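Local structure of chitinase (Pyrococcus furiosus, 2CWR) at residues A47-F52 with K57-G62. The protein probably binds chitin through this domain, the chitin-binding module of a hyperthermophilic enzyme that hydrolyses the polysaccharide. Numbering follows the deposited sequence.
Sequences ATVGSF and KQEGNG
Lys57 lays the start of its side chain over one face of the Phe52 ring: CB of Lys57 sits 3.9 Å from the ring centroid and 14° off the normal, a CH-pi contact displaced toward the rim. A bend at chi3 (70°) brings CE of Lys57 to 3.8 Å from CE1 of Phe52, and the chain then runs straight on to NZ, which meets OE2 of Glu59 at 3.0 Å in a salt bridge, reaching the oxygen nearly along its C-O axis. Lys57 and Glu59 are two apart on strand 55-60, so both side chains leave the same side of it, toward strand 48-53. These are edge strands of the two antiparallel sheets of a beta-sandwich, and their segments run roughly antiparallel with axes 9.3 Å apart, too far for direct strand pairing; side chains and water fill the interval. Val49 points into it between the pair: its CG1, anti to the backbone N, approaches CD of Lys57 tip to tip, while CG2 lies 3.8 Å from OE1 of Glu59. That same oxygen accepts a weak but fairly straight bond from Val49 N, 3.5 Å long at 166°. One water, in plane at the edge of the Phe52 ring, donates to Val49 O and accepts from NZ of Lys57. An alanine in place of Lys57 would probably leave the Glu59 carboxylate without its positive mate and this water without its amine donor. Val64 of the neighbouring strand 63-68 touches the side chains of Val49, Lys57 and Glu59.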
loop_
_atom_site.group_PDB
_atom_site.type_symbol
_atom_site.label_atom_id
_atom_site.label_comp_id
_atom_site.label_asym_id
_atom_site.label_seq_id
_atom_site.Cartn_x
_atom_site.Cartn_y
_atom_site.Cartn_z
ATOM N N ALA A 47 -6.167 -12.816 5.622
ATOM C CA ALA A 47 -6.435 -11.877 4.535
ATOM C C ALA A 47 -5.412 -12.005 3.408
ATOM O O ALA A 47 -4.242 -12.298 3.647
ATOM C CB ALA A 47 -6.442 -10.450 5.074
ATOM N N THR A 48 -5.869 -11.785 2.179
ATOM C CA THR A 48 -5.004 -11.857 1.003
ATOM C C THR A 48 -5.396 -10.770 0.004
ATOM O O THR A 48 -6.540 -10.313 -0.010
ATOM C CB THR A 48 -5.130 -13.218 0.295
ATOM O OG1 THR A 48 -6.479 -13.398 -0.146
ATOM C CG2 THR A 48 -4.745 -14.349 1.236
ATOM N N VAL A 49 -4.446 -10.368 -0.840
ATOM C CA VAL A 49 -4.706 -9.335 -1.841
ATOM C C VAL A 49 -5.344 -9.935 -3.095
ATOM O O VAL A 49 -4.777 -10.828 -3.726
ATOM C CB VAL A 49 -3.402 -8.605 -2.230
ATOM C CG1 VAL A 49 -3.684 -7.559 -3.312
ATOM C CG2 VAL A 49 -2.797 -7.946 -1.001
ATOM N N GLY A 50 -6.529 -9.437 -3.442
ATOM C CA GLY A 50 -7.249 -9.926 -4.604
ATOM C C GLY A 50 -6.820 -9.313 -5.925
ATOM O O GLY A 50 -6.807 -9.989 -6.950
ATOM N N SER A 51 -6.491 -8.025 -5.908
ATOM C CA SER A 51 -6.046 -7.332 -7.109
ATOM C C SER A 51 -5.385 -6.029 -6.692
ATOM O O SER A 51 -5.494 -5.610 -5.536
ATOM C CB SER A 51 -7.228 -7.038 -8.044
ATOM O OG SER A 51 -8.166 -6.163 -7.442
ATOM N N PHE A 52 -4.692 -5.397 -7.632
ATOM C CA PHE A 52 -4.016 -4.136 -7.355
ATOM C C PHE A 52 -3.756 -3.407 -8.668
ATOM O O PHE A 52 -3.890 -3.988 -9.751
ATOM C CB PHE A 52 -2.693 -4.387 -6.616
ATOM C CG PHE A 52 -1.750 -5.297 -7.354
ATOM C CD1 PHE A 52 -1.945 -6.676 -7.351
ATOM C CD2 PHE A 52 -0.697 -4.769 -8.099
ATOM C CE1 PHE A 52 -1.109 -7.519 -8.084
ATOM C CE2 PHE A 52 0.141 -5.603 -8.837
ATOM C CZ PHE A 52 -0.066 -6.982 -8.828
ATOM N N LYS A 57 3.666 -5.917 -7.021
ATOM C CA LYS A 57 3.440 -6.497 -5.704
ATOM C C LYS A 57 4.351 -7.666 -5.367
ATOM O O LYS A 57 4.652 -8.493 -6.220
ATOM C CB LYS A 57 1.985 -6.979 -5.607
ATOM C CG LYS A 57 1.620 -7.661 -4.291
ATOM C CD LYS A 57 0.253 -8.353 -4.353
ATOM C CE LYS A 57 0.290 -9.596 -5.250
ATOM N NZ LYS A 57 -0.959 -10.417 -5.187
ATOM N N GLN A 58 4.785 -7.713 -4.114
ATOM C CA GLN A 58 5.599 -8.811 -3.610
ATOM C C GLN A 58 4.863 -9.233 -2.351
ATOM O O GLN A 58 4.603 -8.411 -1.475
ATOM C CB GLN A 58 7.016 -8.359 -3.258
ATOM C CG GLN A 58 7.862 -9.510 -2.723
ATOM C CD GLN A 58 9.316 -9.145 -2.540
ATOM O OE1 GLN A 58 9.952 -8.616 -3.450
ATOM N NE2 GLN A 58 9.857 -9.443 -1.364
ATOM N N GLU A 59 4.525 -10.512 -2.262
ATOM C CA GLU A 59 3.769 -11.007 -1.123
ATOM C C GLU A 59 4.452 -12.185 -0.438
ATOM O O GLU A 59 5.056 -13.041 -1.091
ATOM C CB GLU A 59 2.368 -11.404 -1.609
ATOM C CG GLU A 59 1.264 -11.299 -0.577
ATOM C CD GLU A 59 -0.129 -11.338 -1.200
ATOM O OE1 GLU A 59 -1.125 -11.277 -0.443
ATOM O OE2 GLU A 59 -0.230 -11.422 -2.447
ATOM N N GLY A 60 4.361 -12.205 0.887
ATOM C CA GLY A 60 4.950 -13.270 1.677
ATOM C C GLY A 60 4.020 -13.605 2.829
ATOM O O GLY A 60 2.830 -13.289 2.779
ATOM N N ASN A 61 4.554 -14.236 3.869
ATOM C CA ASN A 61 3.746 -14.608 5.029
ATOM C C ASN A 61 3.122 -13.401 5.730
ATOM O O ASN A 61 3.777 -12.722 6.518
ATOM C CB ASN A 61 4.595 -15.394 6.037
ATOM C CG ASN A 61 5.081 -16.722 5.486
ATOM O OD1 ASN A 61 5.738 -17.493 6.187
ATOM N ND2 ASN A 61 4.763 -16.995 4.225
ATOM N N GLY A 62 1.852 -13.139 5.430
ATOM C CA GLY A 62 1.146 -12.030 6.051
ATOM C C GLY A 62 1.649 -10.630 5.735
ATOM O O GLY A 62 1.192 -9.659 6.337
HETATM O O HOH W 1 -3.457 -9.769 -6.198
HETATM O O HOH W 2 -3.046 -12.839 -2.783
#